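Side-chain contacts in putative gdp-fucose protein o-fucosyltransferase 1 (Caenorhabditis elegans, PDB 3ZY2), which is a glycosyltransferase-family protein of the GT-B fold that binds guanosine-5'-diphosphate in the cleft between its two domains: residues A[22-27]-A[189-194]; A[44-49]-A[60-65]; A[317-322]-A[338-343]. All coordinates share one frame; numbering follows the deposited sequence.

Contact 1. Residues A[22-27]-A[189-194]; sequences NQVDQF and KYLRWS. With GDP (guanosine-5'-diphosphate), chain C.
Val24 and Phe27, one helical turn apart, both reach for Leu191: Val24 sets CG1 anti to its own backbone N (chi1 175°), and Phe27 does the same with its ring. Leu191 answers with CG swung to the side of its backbone N (chi1 -58°), and its two methyls split the work. CD1 sits by Val24 CG1 at 3.9 Å, the two side chains running alongside each other in opposite senses. CD2 lies 3.6 Å from Phe27 CE2, approaching the ring at a slant, while Leu191 CD1 also stays within 4.1 Å of Phe27 CD2. The joint is apolar throughout and buried, and no hydrogen bond spans the two segments.

Two residues before Val24, the backbone does the polar work. Asn22 N gives a hydrogen bond of 3.2 Å to O2A of GDP, with an N-H...O angle of 153°. This amide lies in the opening turn of helix 20-37, and Gly21 N bonds GDP too, so the helix start probably favours the diphosphate's negative charge.

Around the contact, Val24 also packs on Ile339 and Arg342 of helix 335-346, and Phe27 on Pro44. Helix 20-37 thus packs against the loop leading into helix 195-208, against helix 335-346 and, where Val24 touches Phe46, against strand 46-48.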
loop_
_atom_site.group_PDB
_atom_site.type_symbol
_atom_site.label_atom_id
_atom_site.label_comp_id
_atom_site.label_asym_id
_atom_site.label_seq_id
_atom_site.Cartn_x
_atom_site.Cartn_y
_atom_site.Cartn_z
ATOM N N ASN A 22 5.370 14.884 9.002
ATOM C CA ASN A 22 4.718 13.619 8.617
ATOM C C ASN A 22 5.182 12.440 9.481
ATOM O O ASN A 22 4.374 11.580 9.869
ATOM C CB ASN A 22 4.996 13.257 7.137
ATOM C CG ASN A 22 4.352 14.209 6.108
ATOM O OD1 ASN A 22 4.469 13.951 4.905
ATOM N ND2 ASN A 22 3.709 15.285 6.551
ATOM N N GLN A 23 6.469 12.419 9.826
ATOM C CA GLN A 23 7.050 11.313 10.577
ATOM C C GLN A 23 6.486 11.298 11.985
ATOM O O GLN A 23 6.122 10.230 12.510
ATOM C CB GLN A 23 8.552 11.466 10.652
ATOM C CG GLN A 23 9.229 11.301 9.293
ATOM C CD GLN A 23 10.654 11.766 9.317
ATOM O OE1 GLN A 23 11.356 11.617 10.329
ATOM N NE2 GLN A 23 11.106 12.367 8.193
ATOM N N VAL A 24 6.414 12.482 12.610
ATOM C CA VAL A 24 5.846 12.579 13.953
ATOM C C VAL A 24 4.359 12.222 13.922
ATOM O O VAL A 24 3.876 11.532 14.805
ATOM C CB VAL A 24 6.066 13.974 14.565
ATOM C CG1 VAL A 24 5.352 14.104 15.910
ATOM C CG2 VAL A 24 7.569 14.222 14.757
ATOM N N ASP A 25 3.643 12.686 12.893
ATOM C CA ASP A 25 2.198 12.425 12.741
ATOM C C ASP A 25 1.906 10.911 12.734
ATOM O O ASP A 25 1.011 10.429 13.449
ATOM C CB ASP A 25 1.704 13.126 11.470
ATOM C CG ASP A 25 0.258 13.513 11.547
ATOM O OD1 ASP A 25 -0.179 13.995 12.618
ATOM O OD2 ASP A 25 -0.441 13.330 10.541
ATOM N N GLN A 26 2.712 10.159 11.989
ATOM C CA GLN A 26 2.533 8.700 11.948
ATOM C C GLN A 26 3.061 8.064 13.233
ATOM O O GLN A 26 2.483 7.096 13.730
ATOM C CB GLN A 26 3.233 8.106 10.720
ATOM C CG GLN A 26 2.479 8.375 9.426
ATOM C CD GLN A 26 2.930 7.443 8.322
ATOM O OE1 GLN A 26 4.055 7.542 7.852
ATOM N NE2 GLN A 26 2.059 6.522 7.913
ATOM N N PHE A 27 4.127 8.613 13.813
ATOM C CA PHE A 27 4.703 8.055 15.055
ATOM C C PHE A 27 3.687 8.015 16.220
ATOM O O PHE A 27 3.631 7.039 16.951
ATOM C CB PHE A 27 5.978 8.856 15.404
ATOM C CG PHE A 27 6.625 8.470 16.681
ATOM C CD1 PHE A 27 6.866 7.142 17.025
ATOM C CD2 PHE A 27 7.083 9.467 17.534
ATOM C CE1 PHE A 27 7.507 6.821 18.247
ATOM C CE2 PHE A 27 7.734 9.151 18.735
ATOM C CZ PHE A 27 7.929 7.807 19.092
ATOM N N LYS A 189 1.502 14.714 24.161
ATOM C CA LYS A 189 1.850 15.014 25.569
ATOM C C LYS A 189 3.171 14.323 25.978
ATOM O O LYS A 189 3.969 14.852 26.766
ATOM C CB LYS A 189 0.696 14.576 26.490
ATOM C CG LYS A 189 1.016 14.637 27.958
ATOM C CD LYS A 189 -0.184 14.184 28.774
ATOM C CE LYS A 189 0.244 13.534 30.083
ATOM N NZ LYS A 189 1.005 14.458 30.974
ATOM N N TYR A 190 3.404 13.149 25.385
ATOM C CA TYR A 190 4.513 12.284 25.765
ATOM C C TYR A 190 5.735 12.471 24.899
ATOM O O TYR A 190 6.716 11.751 25.070
ATOM C CB TYR A 190 4.070 10.810 25.764
ATOM C CG TYR A 190 2.891 10.576 26.664
ATOM C CD1 TYR A 190 3.068 10.479 28.025
ATOM C CD2 TYR A 190 1.610 10.485 26.143
ATOM C CE1 TYR A 190 1.986 10.276 28.878
ATOM C CE2 TYR A 190 0.520 10.266 26.974
ATOM C CZ TYR A 190 0.729 10.175 28.337
ATOM O OH TYR A 190 -0.346 9.965 29.168
ATOM N N LEU A 191 5.685 13.450 24.004
ATOM C CA LEU A 191 6.889 13.838 23.228
ATOM C C LEU A 191 7.389 15.165 23.776
ATOM O O LEU A 191 6.859 16.232 23.452
ATOM C CB LEU A 191 6.595 13.935 21.726
ATOM C CG LEU A 191 6.059 12.653 21.065
ATOM C CD1 LEU A 191 5.976 12.811 19.571
ATOM C CD2 LEU A 191 6.836 11.390 21.403
ATOM N N ARG A 192 8.417 15.073 24.617
ATOM C CA ARG A 192 8.986 16.224 25.317
ATOM C C ARG A 192 10.377 16.443 24.743
ATOM O O ARG A 192 11.181 15.516 24.717
ATOM C CB ARG A 192 9.090 15.911 26.809
ATOM C CG ARG A 192 9.740 17.046 27.605
ATOM C CD ARG A 192 9.641 16.809 29.088
ATOM N NE ARG A 192 8.238 16.785 29.522
ATOM C CZ ARG A 192 7.829 16.432 30.736
ATOM N NH1 ARG A 192 8.703 16.074 31.675
ATOM N NH2 ARG A 192 6.534 16.441 31.010
ATOM N N TRP A 193 10.668 17.663 24.288
ATOM C CA TRP A 193 11.977 17.946 23.696
ATOM C C TRP A 193 13.113 17.583 24.623
ATOM O O TRP A 193 13.041 17.783 25.843
ATOM C CB TRP A 193 12.114 19.413 23.255
ATOM C CG TRP A 193 11.036 19.770 22.275
ATOM C CD1 TRP A 193 9.902 20.492 22.535
ATOM C CD2 TRP A 193 10.948 19.349 20.909
ATOM N NE1 TRP A 193 9.128 20.568 21.402
ATOM C CE2 TRP A 193 9.741 19.875 20.391
ATOM C CE3 TRP A 193 11.771 18.584 20.064
ATOM C CZ2 TRP A 193 9.329 19.649 19.061
ATOM C CZ3 TRP A 193 11.371 18.371 18.741
ATOM C CH2 TRP A 193 10.162 18.919 18.253
ATOM N N SER A 194 14.191 17.080 24.022
ATOM C CA SER A 194 15.394 16.757 24.785
ATOM C C SER A 194 15.828 17.982 25.580
ATOM O O SER A 194 15.527 19.146 25.209
ATOM C CB SER A 194 16.508 16.323 23.836
ATOM O OG SER A 194 16.857 17.402 22.964
HETATM P PB GDP C . 4.536 19.918 6.118
HETATM O O1B GDP C . 4.751 21.303 6.606
HETATM O O2B GDP C . 3.436 18.888 6.529
HETATM O O3B GDP C . 5.512 19.456 4.873
HETATM O O3A GDP C . 5.738 19.541 7.288
HETATM P PA GDP C . 6.890 18.272 7.187
HETATM O O1A GDP C . 7.542 18.871 8.688
HETATM O O2A GDP C . 6.554 17.002 6.987
HETATM O "O5'" GDP C . 7.577 19.058 5.728
HETATM C "C5'" GDP C . 8.030 20.078 6.379
HETATM C "C4'" GDP C . 9.270 20.593 6.295
HETATM O "O4'" GDP C . 9.911 21.642 5.688
HETATM C "C3'" GDP C . 9.681 20.528 7.619
HETATM O "O3'" GDP C . 10.431 19.206 8.460
HETATM C "C2'" GDP C . 11.640 21.494 7.831
HETATM O "O2'" GDP C . 12.467 20.540 7.332
HETATM C "C1'" GDP C . 11.049 22.432 6.793
HETATM N N9 GDP C . 10.381 23.310 7.451
HETATM C C8 GDP C . 8.582 23.613 7.387
HETATM N N7 GDP C . 8.807 24.546 8.256
HETATM C C5 GDP C . 9.864 24.967 8.830
HETATM C C6 GDP C . 10.613 26.070 9.945
HETATM O O6 GDP C . 9.778 26.721 10.374
HETATM N N1 GDP C . 11.662 25.827 9.924
HETATM C C2 GDP C . 12.574 25.120 9.463
HETATM N N2 GDP C . 13.561 25.063 9.592
HETATM N N3 GDP C . 12.375 23.968 8.404
HETATM C C4 GDP C . 10.951 24.007 8.173
#

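Contact 2. Residues A[44-49]-A[60-65]; sequences PNFIEF and EFLFQV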
loop_
_atom_site.group_PDB
_atom_site.type_symbol
_atom_site.label_atom_id
_atom_site.label_comp_id
_atom_site.label_asym_id
_atom_site.label_seq_id
_atom_site.Cartn_x
_atom_site.Cartn_y
_atom_site.Cartn_z
ATOM N N PRO A 44 11.999 5.053 16.694
ATOM C CA PRO A 44 12.531 5.194 15.345
ATOM C C PRO A 44 13.662 6.205 15.270
ATOM O O PRO A 44 13.712 7.143 16.081
ATOM C CB PRO A 44 11.335 5.739 14.564
ATOM C CG PRO A 44 10.555 6.529 15.571
ATOM C CD PRO A 44 10.700 5.732 16.875
ATOM N N ASN A 45 14.570 6.023 14.321
ATOM C CA ASN A 45 15.389 7.153 13.881
ATOM C C ASN A 45 14.494 8.034 13.040
ATOM O O ASN A 45 13.738 7.541 12.165
ATOM C CB ASN A 45 16.548 6.680 13.027
ATOM C CG ASN A 45 17.605 5.942 13.827
ATOM O OD1 ASN A 45 17.866 6.247 15.014
ATOM N ND2 ASN A 45 18.244 4.980 13.174
ATOM N N PHE A 46 14.524 9.331 13.313
ATOM C CA PHE A 46 13.883 10.271 12.384
ATOM C C PHE A 46 14.769 10.543 11.191
ATOM O O PHE A 46 15.923 10.158 11.190
ATOM C CB PHE A 46 13.488 11.559 13.121
ATOM C CG PHE A 46 12.421 11.323 14.152
ATOM C CD1 PHE A 46 11.098 11.163 13.731
ATOM C CD2 PHE A 46 12.730 11.236 15.518
ATOM C CE1 PHE A 46 10.054 10.926 14.664
ATOM C CE2 PHE A 46 11.672 10.987 16.462
ATOM C CZ PHE A 46 10.356 10.846 16.016
ATOM N N ILE A 47 14.212 11.167 10.168
ATOM C CA ILE A 47 14.894 11.259 8.896
ATOM C C ILE A 47 14.935 12.698 8.427
ATOM O O ILE A 47 13.916 13.382 8.414
ATOM C CB ILE A 47 14.196 10.361 7.853
ATOM C CG1 ILE A 47 14.173 8.895 8.328
ATOM C CG2 ILE A 47 14.948 10.433 6.522
ATOM C CD1 ILE A 47 13.449 7.925 7.407
ATOM N N GLU A 48 16.132 13.145 8.029
ATOM C CA GLU A 48 16.359 14.478 7.453
ATOM C C GLU A 48 16.793 14.335 6.017
ATOM O O GLU A 48 17.635 13.498 5.712
ATOM C CB GLU A 48 17.438 15.219 8.240
ATOM C CG GLU A 48 16.950 15.748 9.578
ATOM C CD GLU A 48 18.025 16.493 10.328
ATOM O OE1 GLU A 48 19.156 16.678 9.816
ATOM O OE2 GLU A 48 17.768 16.898 11.460
ATOM N N PHE A 49 16.250 15.167 5.145
ATOM C CA PHE A 49 16.588 15.112 3.734
ATOM C C PHE A 49 17.396 16.294 3.216
ATOM O O PHE A 49 17.879 16.242 2.072
ATOM C CB PHE A 49 15.323 14.973 2.889
ATOM C CG PHE A 49 14.563 13.711 3.133
ATOM C CD1 PHE A 49 14.998 12.497 2.630
ATOM C CD2 PHE A 49 13.386 13.745 3.873
ATOM C CE1 PHE A 49 14.271 11.331 2.857
ATOM C CE2 PHE A 49 12.644 12.583 4.110
ATOM C CZ PHE A 49 13.084 11.376 3.599
ATOM N N GLU A 60 16.333 10.012 20.764
ATOM C CA GLU A 60 16.726 10.692 22.007
ATOM C C GLU A 60 17.535 11.984 21.791
ATOM O O GLU A 60 17.724 12.757 22.729
ATOM C CB GLU A 60 17.503 9.731 22.930
ATOM C CG GLU A 60 18.795 9.223 22.335
ATOM C CD GLU A 60 18.649 7.898 21.597
ATOM O OE1 GLU A 60 17.552 7.594 21.051
ATOM O OE2 GLU A 60 19.673 7.160 21.556
ATOM N N PHE A 61 17.993 12.218 20.566
ATOM C CA PHE A 61 18.596 13.507 20.225
ATOM C C PHE A 61 17.521 14.590 20.272
ATOM O O PHE A 61 17.790 15.734 20.654
ATOM C CB PHE A 61 19.242 13.434 18.845
ATOM C CG PHE A 61 20.148 14.595 18.534
ATOM C CD1 PHE A 61 21.322 14.779 19.248
ATOM C CD2 PHE A 61 19.819 15.496 17.520
ATOM C CE1 PHE A 61 22.182 15.855 18.967
ATOM C CE2 PHE A 61 20.667 16.568 17.224
ATOM C CZ PHE A 61 21.841 16.741 17.955
ATOM N N LEU A 62 16.291 14.200 19.938
ATOM C CA LEU A 62 15.171 15.147 19.787
ATOM C C LEU A 62 14.218 15.155 20.973
ATOM O O LEU A 62 13.758 16.207 21.378
ATOM C CB LEU A 62 14.374 14.835 18.519
ATOM C CG LEU A 62 15.173 14.890 17.217
ATOM C CD1 LEU A 62 14.272 14.594 16.066
ATOM C CD2 LEU A 62 15.833 16.283 17.045
ATOM N N PHE A 63 13.893 13.976 21.490
ATOM C CA PHE A 63 12.875 13.824 22.543
ATOM C C PHE A 63 13.382 13.012 23.728
ATOM O O PHE A 63 14.378 12.286 23.625
ATOM C CB PHE A 63 11.657 13.110 21.962
ATOM C CG PHE A 63 10.944 13.862 20.880
ATOM C CD1 PHE A 63 10.344 15.070 21.152
ATOM C CD2 PHE A 63 10.824 13.322 19.608
ATOM C CE1 PHE A 63 9.641 15.759 20.170
ATOM C CE2 PHE A 63 10.113 13.998 18.613
ATOM C CZ PHE A 63 9.518 15.221 18.900
ATOM N N GLN A 64 12.679 13.101 24.857
ATOM C CA GLN A 64 13.117 12.421 26.101
ATOM C C GLN A 64 12.525 11.024 26.196
ATOM O O GLN A 64 11.319 10.855 26.173
ATOM C CB GLN A 64 12.761 13.255 27.346
ATOM C CG GLN A 64 13.510 14.563 27.361
ATOM C CD GLN A 64 13.315 15.368 28.617
ATOM O OE1 GLN A 64 13.126 14.823 29.711
ATOM N NE2 GLN A 64 13.348 16.698 28.466
ATOM N N VAL A 65 13.397 10.019 26.295
ATOM C CA VAL A 65 12.955 8.634 26.416
ATOM C C VAL A 65 12.086 8.434 27.661
ATOM O O VAL A 65 11.041 7.779 27.592
ATOM C CB VAL A 65 14.149 7.664 26.400
ATOM C CG1 VAL A 65 13.675 6.228 26.680
ATOM C CG2 VAL A 65 14.881 7.749 25.062
#
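Phe46 leans from the first strand of a small beta-hairpin, 46-48 paired antiparallel with 55-57, onto Leu62 and Phe63, which follow soon after in the chain. The aliphatic part of the contact is a single methyl: Leu62 CD1 lies 3.7 Å from Phe46 CD2, meeting the ring at a slant as the two side chains pass obliquely. The aromatic part uses the next atoms round the same ring. Phe46 CE2 comes up to the edge of Phe63, close to that ring's plane, and is 4.0 Å from Phe63 CD2, with the side chains crossing at nearly a right angle. In Phe46, chi1 (-66°) swings the ring toward the 60-65 segment, and the ring's own rotation (chi2 -77°) turns the CD2-CE2 side to it.

Polar bonds serve other neighbours instead of joining the two segments. In the hairpin, the backbones of Phe46 and Ile57 are hydrogen-bonded, while Glu48 divides its carboxylate between His51 and Tyr316. Phe20 of helix 20-37 meets Phe46 edge-to-face, and Trp193 stacks on Phe63, so the ring pair belongs to a larger aromatic cluster. At the far end of the ring contact, Phe46 CZ stands 4.1 Å from Phe63 CE2.

Contact 3. Residues A[317-322]-A[338-343]; sequences TSLAIM and HIVKRE
Glu343 OE1 is gripped twice, by a water that donates to it at 2.8 Å and by the indole NE1 of Trp193. The same water donates its other hydrogen to Leu319 O, also at 2.8 Å, and so bridges the carboxylate to the facing helix backbone. A second water repeats the pattern one residue on, donating to Glu343 OE2 at 2.7 Å and to Ala320 O. With both oxygens engaged, the carboxylate is held against rotation, and the two waters tie it to two successive carbonyls of helix 315-324.

The segments belong to a helix-strand-helix unit of a Rossmann-like domain: helix 315-324, strand 327-330 in the parallel sheet, then helix 335-346. The two helices run the same general way, their axes 37° apart. Val340 is the residue that meets both Leu319 and Met322. Its CG2 presses against Leu319 CD2 at 3.6 Å, and its CG1, anti to the backbone N (chi1 -176°), lies 3.8 Å from Met322 CB. Met322 bends at its thioether so that CE also comes to 3.9 Å from Val340 CG2. One residue before Val340, the Ile339 and Leu319 side chains cross nearly perpendicular, with Ile339 CD1 4.0 Å from Leu319 CD1.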
loop_
_atom_site.group_PDB
_atom_site.type_symbol
_atom_site.label_atom_id
_atom_site.label_comp_id
_atom_site.label_asym_id
_atom_site.label_seq_id
_atom_site.Cartn_x
_atom_site.Cartn_y
_atom_site.Cartn_z
ATOM N N THR A 317 14.475 23.313 17.400
ATOM C CA THR A 317 14.493 24.406 18.364
ATOM C C THR A 317 13.379 25.388 18.004
ATOM O O THR A 317 12.702 25.894 18.902
ATOM C CB THR A 317 15.858 25.092 18.467
ATOM O OG1 THR A 317 16.842 24.103 18.835
ATOM C CG2 THR A 317 15.834 26.184 19.529
ATOM N N SER A 318 13.110 25.577 16.712
ATOM C CA SER A 318 11.962 26.424 16.313
ATOM C C SER A 318 10.654 25.847 16.826
ATOM O O SER A 318 9.826 26.586 17.349
ATOM C CB SER A 318 11.878 26.641 14.800
ATOM O OG SER A 318 12.909 27.525 14.374
ATOM N N LEU A 319 10.441 24.545 16.646
ATOM C CA LEU A 319 9.227 23.924 17.186
ATOM C C LEU A 319 9.110 24.139 18.703
ATOM O O LEU A 319 8.017 24.441 19.236
ATOM C CB LEU A 319 9.225 22.411 16.875
ATOM C CG LEU A 319 8.968 22.077 15.392
ATOM C CD1 LEU A 319 9.345 20.636 15.159
ATOM C CD2 LEU A 319 7.503 22.299 15.005
ATOM N N ALA A 320 10.223 23.941 19.410
ATOM C CA ALA A 320 10.231 24.089 20.856
ATOM C C ALA A 320 9.884 25.524 21.266
ATOM O O ALA A 320 9.084 25.732 22.185
ATOM C CB ALA A 320 11.591 23.667 21.415
ATOM N N ILE A 321 10.477 26.503 20.583
ATOM C CA ILE A 321 10.185 27.922 20.871
ATOM C C ILE A 321 8.712 28.219 20.651
ATOM O O ILE A 321 8.079 28.871 21.456
ATOM C CB ILE A 321 11.079 28.868 20.037
ATOM C CG1 ILE A 321 12.542 28.761 20.509
ATOM C CG2 ILE A 321 10.600 30.342 20.137
ATOM C CD1 ILE A 321 13.521 29.329 19.530
ATOM N N MET A 322 8.158 27.730 19.544
ATOM C CA MET A 322 6.745 27.982 19.262
ATOM C C MET A 322 5.863 27.325 20.309
ATOM O O MET A 322 4.798 27.859 20.638
ATOM C CB MET A 322 6.390 27.518 17.837
ATOM C CG MET A 322 7.125 28.322 16.737
ATOM S SD MET A 322 6.542 28.030 15.041
ATOM C CE MET A 322 7.436 26.504 14.780
ATOM N N HIS A 338 1.297 21.391 13.025
ATOM C CA HIS A 338 0.405 20.508 13.816
ATOM C C HIS A 338 1.144 19.974 15.043
ATOM O O HIS A 338 0.549 19.825 16.113
ATOM C CB HIS A 338 -0.148 19.373 12.936
ATOM C CG HIS A 338 -1.374 18.671 13.468
ATOM N ND1 HIS A 338 -2.073 19.010 14.614
ATOM C CD2 HIS A 338 -2.031 17.617 12.930
ATOM C CE1 HIS A 338 -3.103 18.183 14.754
ATOM N NE2 HIS A 338 -3.087 17.324 13.755
ATOM N N ILE A 339 2.452 19.745 14.908
ATOM C CA ILE A 339 3.275 19.388 16.072
ATOM C C ILE A 339 3.108 20.451 17.170
ATOM O O ILE A 339 2.861 20.123 18.336
ATOM C CB ILE A 339 4.777 19.301 15.697
ATOM C CG1 ILE A 339 5.034 18.063 14.836
ATOM C CG2 ILE A 339 5.596 19.224 17.010
ATOM C CD1 ILE A 339 6.430 18.045 14.227
ATOM N N VAL A 340 3.220 21.718 16.787
ATOM C CA VAL A 340 3.136 22.806 17.763
ATOM C C VAL A 340 1.736 22.853 18.383
ATOM O O VAL A 340 1.605 22.984 19.599
ATOM C CB VAL A 340 3.423 24.180 17.148
ATOM C CG1 VAL A 340 3.414 25.249 18.244
ATOM C CG2 VAL A 340 4.761 24.202 16.435
ATOM N N LYS A 341 0.704 22.782 17.545
ATOM C CA LYS A 341 -0.683 22.820 18.028
ATOM C C LYS A 341 -0.927 21.722 19.063
ATOM O O LYS A 341 -1.465 22.007 20.148
ATOM C CB LYS A 341 -1.660 22.656 16.848
ATOM C CG LYS A 341 -3.134 22.635 17.248
ATOM C CD LYS A 341 -3.502 23.922 17.998
ATOM C CE LYS A 341 -5.009 24.188 18.045
ATOM N NZ LYS A 341 -5.807 23.052 18.627
ATOM N N ARG A 342 -0.518 20.487 18.762
ATOM C CA ARG A 342 -0.705 19.376 19.705
ATOM C C ARG A 342 0.093 19.537 21.001
ATOM O O ARG A 342 -0.393 19.180 22.091
ATOM C CB ARG A 342 -0.341 18.042 19.042
ATOM C CG ARG A 342 -1.276 17.685 17.896
ATOM C CD ARG A 342 -1.013 16.273 17.360
ATOM N NE ARG A 342 0.378 16.087 16.946
ATOM C CZ ARG A 342 0.766 15.897 15.688
ATOM N NH1 ARG A 342 -0.117 15.887 14.694
ATOM N NH2 ARG A 342 2.049 15.686 15.437
ATOM N N GLU A 343 1.308 20.062 20.882
ATOM C CA GLU A 343 2.120 20.282 22.071
ATOM C C GLU A 343 1.439 21.322 22.953
ATOM O O GLU A 343 1.295 21.143 24.177
ATOM C CB GLU A 343 3.547 20.706 21.690
ATOM C CG GLU A 343 4.388 20.954 22.960
ATOM C CD GLU A 343 5.875 21.125 22.699
ATOM O OE1 GLU A 343 6.316 20.740 21.606
ATOM O OE2 GLU A 343 6.586 21.599 23.614
HETATM O O HOH W 1 6.105 22.405 19.383
HETATM O O HOH W 2 8.450 23.554 23.831
#

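From the N terminus, helix 20-37 supplies the first half of contact 1, which stays unclosed while the chain runs on. Contact 2 closes a short loop inside that interval, bringing hairpin strand 46-48 against the end of helix 59-62. Contact 1 closes only at 189-194, so contact 2 is nested within it; the two also touch, through backbone bonds from Ser194 to Leu62 and from Gln64 to Arg192. Contact 3 follows in series and closes over strand 327-330. It does not touch contact 2, but Asp25 forms a salt bridge with Arg342, linking contact 1 to it and tying helix 20-37 to helix 335-346, probably across the interface of the two GT-B domains.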